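Local coordinates for methionyl-tRNA formyltransferase (Clostridium thermocellum, PDB 1ZGH), which probably transfers a formyl group from 10-formyltetrahydrofolate to the methionine carried by initiator tRNA, at residues S200-D205 with A226-G231; T99-H104 with I130-V135; T37-N42 with D219-P224; L120-I125 with Y212-M217. All coordinates share one frame; numbering follows the deposited sequence.

Interaction 1: residues S200-D205 with A226-G231; sequences SEISPD and AFIKYG
Glu-201 and Phe-227 face each other in a single beta bridge, held by two backbone hydrogen bonds: Phe-227 N gives to Ser-200 O at 3.0 Å, and Ile-202 N to Phe-227 O at 2.8 Å, the latter nearly straight (169°). Between the two, Glu-201 CA lies 3.2 Å from Phe-227 O in a CA-H...O contact. The phenylalanine ring folds back over this bridge because CG sits between the backbone N and the carbonyl carbon (chi1 77°). Glu-201 CB rests over one ring face, 4.0 Å from the ring centroid in a CH-pi contact, while Ser-200 CB meets the ring at its edge. In the C-terminal domain the bridge ties the loop ahead of helix 208-217 to 227-230, an outer strand of a three-stranded antiparallel sheet whose next strand is 233-243. From the glutamate, the extended chain carries its carboxylate across Lys-229 at about a right angle. A water gives a hydrogen bond to Glu-201 OE2 and accepts one from Lys-229 N, whereas Glu-201 OE1 and Lys-229 NZ stay 4.2 Å apart, too far for a salt bridge. Ile-202 turns inward, its CD1 3.8 Å from Ala-226 CB and its CB against Ile-228 CG2, with Phe-237 and Ile-211 also packed on it.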
loop_
_atom_site.group_PDB
_atom_site.type_symbol
_atom_site.label_atom_id
_atom_site.label_comp_id
_atom_site.label_asym_id
_atom_site.label_seq_id
_atom_site.Cartn_x
_atom_site.Cartn_y
_atom_site.Cartn_z
ATOM N N SER A 200 -5.114 6.674 15.648
ATOM C CA SER A 200 -6.480 6.766 15.102
ATOM C C SER A 200 -7.458 7.679 15.862
ATOM O O SER A 200 -8.556 7.973 15.376
ATOM C CB SER A 200 -7.066 5.364 15.035
ATOM O OG SER A 200 -6.368 4.608 14.079
ATOM N N GLU A 201 -7.059 8.145 17.045
ATOM C CA GLU A 201 -7.896 8.968 17.887
ATOM C C GLU A 201 -8.048 10.371 17.287
ATOM O O GLU A 201 -7.059 11.007 16.959
ATOM C CB GLU A 201 -7.326 9.064 19.323
ATOM C CG GLU A 201 -8.343 9.647 20.305
ATOM C CD GLU A 201 -7.848 9.752 21.741
ATOM O OE1 GLU A 201 -6.716 9.331 22.029
ATOM O OE2 GLU A 201 -8.611 10.255 22.586
ATOM N N ILE A 202 -9.288 10.813 17.118
ATOM C CA ILE A 202 -9.612 12.131 16.585
ATOM C C ILE A 202 -9.595 13.122 17.772
ATOM O O ILE A 202 -10.228 12.852 18.808
ATOM C CB ILE A 202 -11.011 12.143 15.989
ATOM C CG1 ILE A 202 -11.109 11.231 14.751
ATOM C CG2 ILE A 202 -11.498 13.560 15.680
ATOM C CD1 ILE A 202 -12.559 10.823 14.438
ATOM N N SER A 203 -8.921 14.259 17.607
ATOM C CA SER A 203 -8.925 15.308 18.627
ATOM C C SER A 203 -10.124 16.214 18.489
ATOM O O SER A 203 -10.546 16.503 17.367
ATOM C CB SER A 203 -7.645 16.137 18.510
ATOM O OG SER A 203 -7.768 17.388 19.154
ATOM N N PRO A 204 -10.650 16.744 19.627
ATOM C CA PRO A 204 -11.724 17.714 19.500
ATOM C C PRO A 204 -11.301 19.029 18.832
ATOM O O PRO A 204 -12.166 19.806 18.451
ATOM C CB PRO A 204 -12.163 17.949 20.961
ATOM C CG PRO A 204 -11.028 17.631 21.752
ATOM C CD PRO A 204 -10.299 16.523 21.042
ATOM N N ASP A 205 -10.008 19.257 18.652
ATOM C CA ASP A 205 -9.504 20.499 18.040
ATOM C C ASP A 205 -9.366 20.418 16.507
ATOM O O ASP A 205 -9.005 21.404 15.861
ATOM C CB ASP A 205 -8.127 20.804 18.606
ATOM C CG ASP A 205 -8.172 21.169 20.066
ATOM O OD1 ASP A 205 -9.179 21.779 20.522
ATOM O OD2 ASP A 205 -7.188 20.843 20.745
ATOM N N ALA A 226 -10.907 5.373 12.751
ATOM C CA ALA A 226 -10.845 6.619 13.466
ATOM C C ALA A 226 -11.815 6.542 14.655
ATOM O O ALA A 226 -12.926 6.050 14.528
ATOM C CB ALA A 226 -11.205 7.798 12.569
ATOM N N PHE A 227 -11.391 7.056 15.780
ATOM C CA PHE A 227 -12.199 6.947 16.995
ATOM C C PHE A 227 -12.091 8.137 17.949
ATOM O O PHE A 227 -11.132 8.922 17.889
ATOM C CB PHE A 227 -11.874 5.626 17.712
ATOM C CG PHE A 227 -10.604 5.622 18.461
ATOM C CD1 PHE A 227 -10.596 5.969 19.809
ATOM C CD2 PHE A 227 -9.407 5.266 17.846
ATOM C CE1 PHE A 227 -9.436 5.979 20.546
ATOM C CE2 PHE A 227 -8.210 5.253 18.587
ATOM C CZ PHE A 227 -8.232 5.604 19.950
ATOM N N ILE A 228 -13.107 8.271 18.801
ATOM C CA ILE A 228 -13.008 9.033 20.033
ATOM C C ILE A 228 -13.317 8.147 21.263
ATOM O O ILE A 228 -13.916 7.053 21.138
ATOM C CB ILE A 228 -13.910 10.258 19.980
ATOM C CG1 ILE A 228 -15.370 9.898 20.107
ATOM C CG2 ILE A 228 -13.696 11.054 18.665
ATOM C CD1 ILE A 228 -16.230 11.104 20.331
ATOM N N LYS A 229 -12.833 8.571 22.434
ATOM C CA LYS A 229 -13.182 7.943 23.726
ATOM C C LYS A 229 -14.348 8.739 24.377
ATOM O O LYS A 229 -14.420 9.951 24.221
ATOM C CB LYS A 229 -11.958 7.888 24.654
ATOM C CG LYS A 229 -10.711 7.268 24.028
ATOM C CD LYS A 229 -9.538 7.224 25.001
ATOM C CE LYS A 229 -8.271 6.605 24.400
ATOM N NZ LYS A 229 -7.125 6.814 25.367
ATOM N N TYR A 230 -15.297 8.062 25.036
ATOM C CA TYR A 230 -16.373 8.732 25.768
ATOM C C TYR A 230 -16.578 7.881 27.007
ATOM O O TYR A 230 -17.108 6.773 26.925
ATOM C CB TYR A 230 -17.662 8.846 24.941
ATOM C CG TYR A 230 -18.693 9.779 25.538
ATOM C CD1 TYR A 230 -18.438 11.141 25.647
ATOM C CD2 TYR A 230 -19.924 9.311 25.995
ATOM C CE1 TYR A 230 -19.370 12.015 26.179
ATOM C CE2 TYR A 230 -20.888 10.192 26.544
ATOM C CZ TYR A 230 -20.597 11.539 26.633
ATOM O OH TYR A 230 -21.493 12.450 27.166
ATOM N N GLY A 231 -16.045 8.351 28.135
ATOM C CA GLY A 231 -15.842 7.499 29.310
ATOM C C GLY A 231 -15.115 6.209 28.983
ATOM O O GLY A 231 -14.072 6.212 28.333
HETATM O O HOH W 1 -11.098 11.014 22.334
#

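Interaction 2: residues T99-H104 with I130-V135; sequences TCVVFH and ISAIKV
Val-102 and Ile-133 form an antiparallel hydrogen-bonded pair, N to O in both directions at 2.9 Å (Val-102 N to Ile-133 O, Ile-133 N to Val-102 O). His-104 and Ser-131 make the next such pair, and Val-135 N adds a fifth bond to Cys-100 O. Followed outward, the Val-102 side chain starts with CB 4.1 Å from both Ile-133 CG1 and Val-135 CG2. Its CG2 branch, anti to the carbonyl carbon, then runs obliquely onto the same Val-135 methyl, where Val-102 CG2 and Val-135 CG2 close to 3.5 Å. Val-135 CG2 also touches Cys-100 CB at 3.7 Å, so one methyl is shared by two residues of the facing strand. These two strands are neighbours in the mixed six-stranded sheet of the formyltransferase domain: 100-104 ends its parallel, Rossmann-like part, and 127-134 runs back against it at 158°. On the face carrying Val-101, Phe-103, Ala-132 and Lys-134, the Phe-103 ring brings CE2 to 3.8 Å from Ala-132 CB, and Ile-130 CG2 comes in at the ring edge. Helix 156-178 covers this face, with Ile-167 and Ile-172 against the phenylalanine. The other face carries polar groups as well: His-104 NE2 is hydrogen-bonded to Gly-111 O, and Ser-131 OG to Thr-106 O. At the far end of the ladder, Lys-134 keeps an extended chain that crosses Thr-99 at about a right angle, its CE 4.1 Å from Thr-99 CG2.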
loop_
_atom_site.group_PDB
_atom_site.type_symbol
_atom_site.label_atom_id
_atom_site.label_comp_id
_atom_site.label_asym_id
_atom_site.label_seq_id
_atom_site.Cartn_x
_atom_site.Cartn_y
_atom_site.Cartn_z
ATOM N N THR A 99 15.177 -10.166 -7.788
ATOM C CA THR A 99 14.748 -8.805 -8.033
ATOM C C THR A 99 13.385 -8.618 -7.415
ATOM O O THR A 99 12.362 -9.111 -7.911
ATOM C CB THR A 99 14.729 -8.450 -9.528
ATOM O OG1 THR A 99 16.006 -8.734 -10.083
ATOM C CG2 THR A 99 14.461 -6.976 -9.724
ATOM N N CYS A 100 13.378 -7.896 -6.308
ATOM C CA CYS A 100 12.163 -7.655 -5.563
ATOM C C CYS A 100 11.672 -6.262 -5.896
ATOM O O CYS A 100 12.441 -5.311 -5.795
ATOM C CB CYS A 100 12.413 -7.815 -4.067
ATOM S SG CYS A 100 12.712 -9.502 -3.546
ATOM N N VAL A 101 10.391 -6.162 -6.265
ATOM C CA VAL A 101 9.754 -4.913 -6.670
ATOM C C VAL A 101 8.623 -4.527 -5.713
ATOM O O VAL A 101 7.606 -5.199 -5.631
ATOM C CB VAL A 101 9.188 -5.018 -8.099
ATOM C CG1 VAL A 101 8.710 -3.662 -8.591
ATOM C CG2 VAL A 101 10.249 -5.606 -9.023
ATOM N N VAL A 102 8.832 -3.458 -4.971
ATOM C CA VAL A 102 7.801 -2.876 -4.115
ATOM C C VAL A 102 7.158 -1.685 -4.819
ATOM O O VAL A 102 7.811 -0.972 -5.560
ATOM C CB VAL A 102 8.432 -2.484 -2.750
ATOM C CG1 VAL A 102 7.642 -1.372 -2.032
ATOM C CG2 VAL A 102 8.531 -3.708 -1.890
ATOM N N PHE A 103 5.874 -1.460 -4.542
ATOM C CA PHE A 103 5.102 -0.375 -5.127
ATOM C C PHE A 103 4.742 0.592 -4.024
ATOM O O PHE A 103 3.846 0.314 -3.230
ATOM C CB PHE A 103 3.859 -0.952 -5.809
ATOM C CG PHE A 103 4.182 -1.783 -6.997
ATOM C CD1 PHE A 103 4.452 -3.129 -6.863
ATOM C CD2 PHE A 103 4.252 -1.216 -8.260
ATOM C CE1 PHE A 103 4.750 -3.887 -7.964
ATOM C CE2 PHE A 103 4.532 -1.979 -9.358
ATOM C CZ PHE A 103 4.787 -3.302 -9.217
ATOM N N HIS A 104 5.487 1.695 -3.925
ATOM C CA HIS A 104 5.377 2.592 -2.773
ATOM C C HIS A 104 4.694 3.886 -3.215
ATOM O O HIS A 104 5.113 4.510 -4.179
ATOM C CB HIS A 104 6.749 2.817 -2.158
ATOM C CG HIS A 104 6.762 3.783 -1.023
ATOM N ND1 HIS A 104 6.440 3.428 0.266
ATOM C CD2 HIS A 104 7.060 5.105 -0.988
ATOM C CE1 HIS A 104 6.549 4.486 1.052
ATOM N NE2 HIS A 104 6.938 5.516 0.317
ATOM N N ILE A 130 2.747 6.475 -7.552
ATOM C CA ILE A 130 3.146 5.139 -7.160
ATOM C C ILE A 130 4.517 4.899 -7.799
ATOM O O ILE A 130 4.641 5.010 -9.018
ATOM C CB ILE A 130 2.128 4.077 -7.665
ATOM C CG1 ILE A 130 0.707 4.447 -7.203
ATOM C CG2 ILE A 130 2.526 2.664 -7.195
ATOM C CD1 ILE A 130 -0.383 3.545 -7.786
ATOM N N SER A 131 5.539 4.644 -6.973
ATOM C CA SER A 131 6.877 4.334 -7.422
ATOM C C SER A 131 7.143 2.833 -7.314
ATOM O O SER A 131 7.035 2.235 -6.226
ATOM C CB SER A 131 7.936 5.077 -6.596
ATOM O OG SER A 131 7.678 6.451 -6.521
ATOM N N ALA A 132 7.492 2.224 -8.446
ATOM C CA ALA A 132 7.982 0.845 -8.455
ATOM C C ALA A 132 9.483 0.916 -8.185
ATOM O O ALA A 132 10.221 1.585 -8.931
ATOM C CB ALA A 132 7.674 0.178 -9.776
ATOM N N ILE A 133 9.921 0.265 -7.104
ATOM C CA ILE A 133 11.324 0.296 -6.676
ATOM C C ILE A 133 11.899 -1.077 -6.382
ATOM O O ILE A 133 11.180 -1.997 -5.997
ATOM C CB ILE A 133 11.523 1.157 -5.413
ATOM C CG1 ILE A 133 10.873 0.496 -4.190
ATOM C CG2 ILE A 133 10.958 2.547 -5.653
ATOM C CD1 ILE A 133 11.092 1.249 -2.897
ATOM N N LYS A 134 13.208 -1.195 -6.570
ATOM C CA LYS A 134 13.928 -2.424 -6.312
ATOM C C LYS A 134 14.339 -2.423 -4.855
ATOM O O LYS A 134 15.112 -1.558 -4.417
ATOM C CB LYS A 134 15.188 -2.519 -7.184
ATOM C CG LYS A 134 15.804 -3.912 -7.161
ATOM C CD LYS A 134 17.058 -3.996 -7.958
ATOM C CE LYS A 134 17.697 -5.364 -7.794
ATOM N NZ LYS A 134 18.698 -5.612 -8.872
ATOM N N VAL A 135 13.854 -3.391 -4.108
ATOM C CA VAL A 135 14.171 -3.509 -2.685
ATOM C C VAL A 135 15.696 -3.655 -2.467
ATOM O O VAL A 135 16.343 -4.478 -3.131
ATOM C CB VAL A 135 13.429 -4.718 -2.106
ATOM C CG1 VAL A 135 13.748 -4.927 -0.640
ATOM C CG2 VAL A 135 11.914 -4.532 -2.330
#

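Interaction 3: residues T37-N42 with D219-P224; sequences TTKSWN and DGEGYP
Glu-221 and Lys-39 slide past each other in opposite directions, each side chain reaching for the other's backbone neighbourhood. The glutamate extends with CG anti to its own N (chi1 -176°), which sends the carboxylate to the start of helix 40-52. There it grips Ser-40 with both oxygens: OE2 accepts from Ser-40 N at 2.9 Å and 169°, and OE1 from Ser-40 OG at 2.6 Å, each through its syn lone pair. Lys-39 goes the other way, bent at chi2, and its NZ gives a hydrogen bond to Glu-221 O at 2.7 Å. Lys-39 NZ remains 5.5 Å from Glu-221 OE2, so it holds the backbone of the turn and not the carboxylate.

Lys-39 occupies the N-cap position, and the glutamate of a distant loop supplies an acceptor to the first-turn N-H of Ser-40; the positive end of the helix dipole would be expected to stabilise that negative charge. The loop itself is a type II beta turn, Gly-220 to Tyr-223, closed by Tyr-223 N to Gly-220 O. Through this contact the turn of the C-terminal domain meets the N-terminal end of helix 40-52 in the formyltransferase domain.

An aromatic ring packs against each of the two chains. Trp-41 runs antiparallel to Glu-221, with CZ3 3.6 Å from Glu-221 CB and the ring and carboxylate planes 44° apart; Lys-39 CB sits above one face of the same indole. Tyr-223 crosses the lysine obliquely, its CE2 3.6 Å from Lys-39 NZ, and its ring also meets Phe-160 of helix 156-178.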
loop_
_atom_site.group_PDB
_atom_site.type_symbol
_atom_site.label_atom_id
_atom_site.label_comp_id
_atom_site.label_asym_id
_atom_site.label_seq_id
_atom_site.Cartn_x
_atom_site.Cartn_y
_atom_site.Cartn_z
ATOM N N THR A 37 1.373 -10.659 -1.985
ATOM C CA THR A 37 0.489 -9.539 -1.609
ATOM C C THR A 37 -0.522 -9.993 -0.577
ATOM O O THR A 37 -0.871 -11.191 -0.509
ATOM C CB THR A 37 -0.249 -8.993 -2.866
ATOM O OG1 THR A 37 -0.840 -7.710 -2.594
ATOM C CG2 THR A 37 -1.315 -10.015 -3.376
ATOM N N THR A 38 -1.018 -9.013 0.178
ATOM C CA THR A 38 -2.168 -9.176 1.034
ATOM C C THR A 38 -3.248 -8.153 0.650
ATOM O O THR A 38 -3.038 -7.280 -0.206
ATOM C CB THR A 38 -1.744 -9.021 2.504
ATOM O OG1 THR A 38 -1.240 -7.721 2.677
ATOM C CG2 THR A 38 -0.650 -10.009 2.821
ATOM N N LYS A 39 -4.388 -8.299 1.315
ATOM C CA LYS A 39 -5.650 -7.565 1.098
ATOM C C LYS A 39 -6.456 -8.207 0.006
ATOM O O LYS A 39 -5.927 -8.590 -1.042
ATOM C CB LYS A 39 -5.475 -6.080 0.832
ATOM C CG LYS A 39 -4.627 -5.350 1.871
ATOM C CD LYS A 39 -5.211 -5.404 3.325
ATOM C CE LYS A 39 -4.529 -4.362 4.181
ATOM N NZ LYS A 39 -4.989 -4.352 5.611
ATOM N N SER A 40 -7.750 -8.353 0.264
ATOM C CA SER A 40 -8.625 -9.089 -0.621
ATOM C C SER A 40 -8.555 -8.593 -2.073
ATOM O O SER A 40 -8.556 -9.387 -3.008
ATOM C CB SER A 40 -10.080 -9.020 -0.084
ATOM O OG SER A 40 -10.565 -7.689 -0.065
ATOM N N TRP A 41 -8.518 -7.273 -2.280
ATOM C CA TRP A 41 -8.581 -6.740 -3.665
ATOM C C TRP A 41 -7.284 -7.086 -4.438
ATOM O O TRP A 41 -7.317 -7.389 -5.623
ATOM C CB TRP A 41 -8.887 -5.229 -3.676
ATOM C CG TRP A 41 -7.953 -4.409 -2.820
ATOM C CD1 TRP A 41 -6.750 -3.911 -3.178
ATOM C CD2 TRP A 41 -8.140 -4.053 -1.445
ATOM N NE1 TRP A 41 -6.173 -3.231 -2.125
ATOM C CE2 TRP A 41 -6.997 -3.331 -1.039
ATOM C CE3 TRP A 41 -9.174 -4.251 -0.528
ATOM C CZ2 TRP A 41 -6.883 -2.782 0.235
ATOM C CZ3 TRP A 41 -9.039 -3.754 0.739
ATOM C CH2 TRP A 41 -7.909 -3.022 1.110
ATOM N N ASN A 42 -6.146 -7.067 -3.745
ATOM C CA ASN A 42 -4.865 -7.385 -4.382
ATOM C C ASN A 42 -4.797 -8.855 -4.742
ATOM O O ASN A 42 -4.310 -9.220 -5.796
ATOM C CB ASN A 42 -3.688 -7.063 -3.454
ATOM C CG ASN A 42 -3.452 -5.559 -3.294
ATOM O OD1 ASN A 42 -3.460 -4.828 -4.270
ATOM N ND2 ASN A 42 -3.258 -5.120 -2.063
ATOM N N ASP A 219 -10.651 3.981 6.943
ATOM C CA ASP A 219 -11.790 3.191 6.545
ATOM C C ASP A 219 -11.376 2.225 5.437
ATOM O O ASP A 219 -11.533 2.487 4.240
ATOM C CB ASP A 219 -12.922 4.132 6.160
ATOM C CG ASP A 219 -14.250 3.441 5.931
ATOM O OD1 ASP A 219 -14.367 2.177 6.030
ATOM O OD2 ASP A 219 -15.211 4.174 5.593
ATOM N N GLY A 220 -10.847 1.079 5.857
ATOM C CA GLY A 220 -10.442 0.040 4.911
ATOM C C GLY A 220 -10.061 -1.253 5.601
ATOM O O GLY A 220 -9.745 -1.255 6.787
ATOM N N GLU A 221 -10.046 -2.329 4.817
ATOM C CA GLU A 221 -9.868 -3.677 5.315
ATOM C C GLU A 221 -8.614 -3.746 6.145
ATOM O O GLU A 221 -7.504 -3.437 5.656
ATOM C CB GLU A 221 -9.817 -4.644 4.119
ATOM C CG GLU A 221 -9.738 -6.103 4.424
ATOM C CD GLU A 221 -9.699 -6.872 3.133
ATOM O OE1 GLU A 221 -10.756 -6.876 2.404
ATOM O OE2 GLU A 221 -8.597 -7.385 2.832
ATOM N N GLY A 222 -8.799 -4.122 7.411
ATOM C CA GLY A 222 -7.678 -4.408 8.313
ATOM C C GLY A 222 -7.137 -3.184 9.044
ATOM O O GLY A 222 -6.189 -3.325 9.792
ATOM N N TYR A 223 -7.711 -1.992 8.822
ATOM C CA TYR A 223 -7.186 -0.760 9.414
ATOM C C TYR A 223 -7.956 -0.387 10.667
ATOM O O TYR A 223 -9.150 -0.665 10.734
ATOM C CB TYR A 223 -7.172 0.389 8.376
ATOM C CG TYR A 223 -6.150 0.122 7.313
ATOM C CD1 TYR A 223 -4.809 0.480 7.502
ATOM C CD2 TYR A 223 -6.490 -0.564 6.129
ATOM C CE1 TYR A 223 -3.845 0.209 6.519
ATOM C CE2 TYR A 223 -5.535 -0.859 5.161
ATOM C CZ TYR A 223 -4.208 -0.465 5.359
ATOM O OH TYR A 223 -3.228 -0.761 4.398
ATOM N N PRO A 224 -7.276 0.226 11.678
ATOM C CA PRO A 224 -7.932 0.649 12.934
ATOM C C PRO A 224 -8.711 1.928 12.706
ATOM O O PRO A 224 -8.113 2.997 12.494
ATOM C CB PRO A 224 -6.761 0.929 13.894
ATOM C CG PRO A 224 -5.607 1.296 13.001
ATOM C CD PRO A 224 -5.830 0.551 11.681
#

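Interaction 4: residues L120-I125 with Y212-M217; sequences LIERGI and YDYIRM
Ile-121 points toward helix 208-217 and divides its two branches between three residues. Its CG2 touches Asp-213 CB at 3.6 Å, and its CD1 touches CB of Met-217, a selenomethionine, at 3.7 Å. The same CD1 also lies over one face of the Arg-216 guanidinium, 3.7 Å from NH1. Beside the isoleucine, Glu-122 CG comes within 4.1 Å of Met-217 CE, and that methyl is itself seated over the middle of the Tyr-214 ring, 3.7 Å above its plane. The Glu-122 carboxylate is engaged further out, in a salt bridge from OE2 to Arg-195.

What sets the guanidinium flat beneath the isoleucine is Asp-213, one turn earlier in its own helix. Arg-216 grips it side-on, NE and NH2 both giving to OD1, with OD1 lying nearly in the guanidinium plane. The arginine chain, extended from CG to NE, brings the guanidinium alongside Asp-213. Its remaining nitrogen, NH1, donates to the carbonyls of Leu-152 and Gly-154, so NE, NH1 and NH2 all have acceptors, although the ammonium of Lys-126 lies near NH2.

Two waters bridge the segments. One gives a hydrogen bond to Ile-121 O at 2.8 Å and a weak one to Asp-213 OD2; the other gives to Ile-125 O and accepts from Arg-216 NH2. Ile-125 is placed by the end of helix 116-122, where Gly-124, with positive phi, is the C-prime residue of a Schellman motif: Ile-125 N bonds to Leu-120 O and Gly-124 N to Ile-121 O. The contact thus packs a Schellman-terminated helix of the formyltransferase domain against a helix of the C-terminal domain.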
loop_
_atom_site.group_PDB
_atom_site.type_symbol
_atom_site.label_atom_id
_atom_site.label_comp_id
_atom_site.label_asym_id
_atom_site.label_seq_id
_atom_site.Cartn_x
_atom_site.Cartn_y
_atom_site.Cartn_z
ATOM N N LEU A 120 0.203 10.881 3.826
ATOM C CA LEU A 120 -0.120 11.790 2.705
ATOM C C LEU A 120 -1.403 12.614 2.960
ATOM O O LEU A 120 -1.419 13.817 2.737
ATOM C CB LEU A 120 -0.287 10.992 1.406
ATOM C CG LEU A 120 1.019 10.392 0.857
ATOM C CD1 LEU A 120 0.669 9.270 -0.149
ATOM C CD2 LEU A 120 1.889 11.468 0.229
ATOM N N ILE A 121 -2.468 11.933 3.399
ATOM C CA ILE A 121 -3.758 12.573 3.679
ATOM C C ILE A 121 -3.661 13.544 4.857
ATOM O O ILE A 121 -4.122 14.679 4.721
ATOM C CB ILE A 121 -4.908 11.576 3.836
ATOM C CG1 ILE A 121 -5.164 10.891 2.493
ATOM C CG2 ILE A 121 -6.241 12.299 4.318
ATOM C CD1 ILE A 121 -6.242 9.808 2.534
ATOM N N GLU A 122 -2.987 13.168 5.950
ATOM C CA GLU A 122 -2.608 14.163 7.003
ATOM C C GLU A 122 -1.944 15.417 6.486
ATOM O O GLU A 122 -2.113 16.515 7.049
ATOM C CB GLU A 122 -1.641 13.549 8.005
ATOM C CG GLU A 122 -2.288 12.659 9.011
ATOM C CD GLU A 122 -1.287 12.240 10.081
ATOM O OE1 GLU A 122 -0.705 13.136 10.760
ATOM O OE2 GLU A 122 -1.053 11.022 10.204
ATOM N N ARG A 123 -1.085 15.274 5.488
ATOM C CA ARG A 123 -0.400 16.415 4.937
ATOM C C ARG A 123 -1.274 17.207 3.934
ATOM O O ARG A 123 -0.771 18.089 3.284
ATOM C CB ARG A 123 0.932 16.002 4.331
ATOM C CG ARG A 123 1.968 15.610 5.399
ATOM C CD ARG A 123 3.178 14.923 4.827
ATOM N NE ARG A 123 4.204 14.683 5.842
ATOM C CZ ARG A 123 4.091 13.812 6.844
ATOM N NH1 ARG A 123 3.019 13.054 6.974
ATOM N NH2 ARG A 123 5.083 13.678 7.713
ATOM N N GLY A 124 -2.559 16.887 3.816
ATOM C CA GLY A 124 -3.440 17.560 2.855
ATOM C C GLY A 124 -3.135 17.291 1.379
ATOM O O GLY A 124 -3.498 18.104 0.505
ATOM N N ILE A 125 -2.460 16.182 1.077
ATOM C CA ILE A 125 -2.078 15.907 -0.301
ATOM C C ILE A 125 -3.230 15.165 -1.026
ATOM O O ILE A 125 -3.776 14.184 -0.499
ATOM C CB ILE A 125 -0.758 15.109 -0.352
ATOM C CG1 ILE A 125 0.395 15.978 0.144
ATOM C CG2 ILE A 125 -0.454 14.560 -1.764
ATOM C CD1 ILE A 125 1.570 15.183 0.652
ATOM N N TYR A 212 -13.156 14.443 8.768
ATOM C CA TYR A 212 -13.521 13.693 7.577
ATOM C C TYR A 212 -12.316 12.891 7.013
ATOM O O TYR A 212 -12.455 11.693 6.732
ATOM C CB TYR A 212 -14.073 14.649 6.528
ATOM C CG TYR A 212 -14.470 14.021 5.207
ATOM C CD1 TYR A 212 -15.685 13.359 5.080
ATOM C CD2 TYR A 212 -13.632 14.099 4.086
ATOM C CE1 TYR A 212 -16.039 12.815 3.907
ATOM C CE2 TYR A 212 -13.967 13.542 2.905
ATOM C CZ TYR A 212 -15.187 12.889 2.805
ATOM O OH TYR A 212 -15.605 12.366 1.612
ATOM N N ASP A 213 -11.165 13.560 6.894
ATOM C CA ASP A 213 -9.915 12.932 6.407
ATOM C C ASP A 213 -9.539 11.781 7.284
ATOM O O ASP A 213 -9.227 10.724 6.769
ATOM C CB ASP A 213 -8.774 13.943 6.284
ATOM C CG ASP A 213 -8.953 14.874 5.107
ATOM O OD1 ASP A 213 -9.719 14.517 4.199
ATOM O OD2 ASP A 213 -8.353 15.966 5.095
ATOM N N TYR A 214 -9.560 11.983 8.610
ATOM C CA TYR A 214 -9.246 10.883 9.574
ATOM C C TYR A 214 -10.152 9.651 9.418
ATOM O O TYR A 214 -9.686 8.528 9.347
ATOM C CB TYR A 214 -9.257 11.377 11.034
ATOM C CG TYR A 214 -7.873 11.695 11.545
ATOM C CD1 TYR A 214 -7.119 12.717 10.967
ATOM C CD2 TYR A 214 -7.321 10.978 12.613
ATOM C CE1 TYR A 214 -5.825 12.995 11.423
ATOM C CE2 TYR A 214 -6.026 11.255 13.087
ATOM C CZ TYR A 214 -5.295 12.256 12.480
ATOM O OH TYR A 214 -4.054 12.576 12.951
ATOM N N ILE A 215 -11.467 9.869 9.359
ATOM C CA ILE A 215 -12.394 8.776 9.179
ATOM C C ILE A 215 -12.158 8.031 7.852
ATOM O O ILE A 215 -11.999 6.792 7.853
ATOM C CB ILE A 215 -13.868 9.220 9.264
ATOM C CG1 ILE A 215 -14.154 9.855 10.637
ATOM C CG2 ILE A 215 -14.785 7.992 8.981
ATOM C CD1 ILE A 215 -15.518 10.503 10.704
ATOM N N ARG A 216 -12.095 8.762 6.740
ATOM C CA ARG A 216 -11.924 8.102 5.444
ATOM C C ARG A 216 -10.561 7.384 5.281
ATOM O O ARG A 216 -10.521 6.323 4.680
ATOM C CB ARG A 216 -12.127 9.053 4.282
ATOM C CG ARG A 216 -10.947 9.982 3.958
ATOM C CD ARG A 216 -11.439 11.054 3.024
ATOM N NE ARG A 216 -10.458 12.107 2.775
ATOM C CZ ARG A 216 -9.508 12.065 1.849
ATOM N NH1 ARG A 216 -9.367 11.027 1.020
ATOM N NH2 ARG A 216 -8.723 13.099 1.715
HETATM N N MSE A 217 -9.495 7.973 5.825
HETATM C CA MSE A 217 -8.127 7.477 5.623
HETATM C C MSE A 217 -7.887 6.198 6.427
HETATM O O MSE A 217 -6.975 5.456 6.108
HETATM C CB MSE A 217 -7.062 8.514 5.954
HETATM C CG MSE A 217 -6.690 8.630 7.443
HETATM SE SE MSE A 217 -5.519 10.144 7.795
HETATM C CE MSE A 217 -4.958 9.632 9.698
HETATM O O HOH W 2 -6.123 15.544 2.900
HETATM O O HOH W 3 -6.153 14.131 0.520
#

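How the interactions relate
Interaction 2 is the buried one, a regular backbone ladder inside the formyltransferase sheet, whereas interaction 1, in the C-terminal domain, has a single bridge at a sheet margin and lies across the chain's centre from it, about 35 Å between centres. Interactions 3 and 4 join the two domains by different chemistry: a surface carboxylate and ammonium hydrogen-bonded at a helix start in 3, an isoleucine amid a partly buried ion pair and waters in 4. Their segments 212-217 and 219-224 adjoin in sequence, so one continuous run serves both. Interaction 1 touches each: Ser-200 OG probably bonds to Pro-224 O, and Ala-226 CB packs on Ile-215. Helix 116-122 of interaction 4 leads into strand 127-134 of interaction 2.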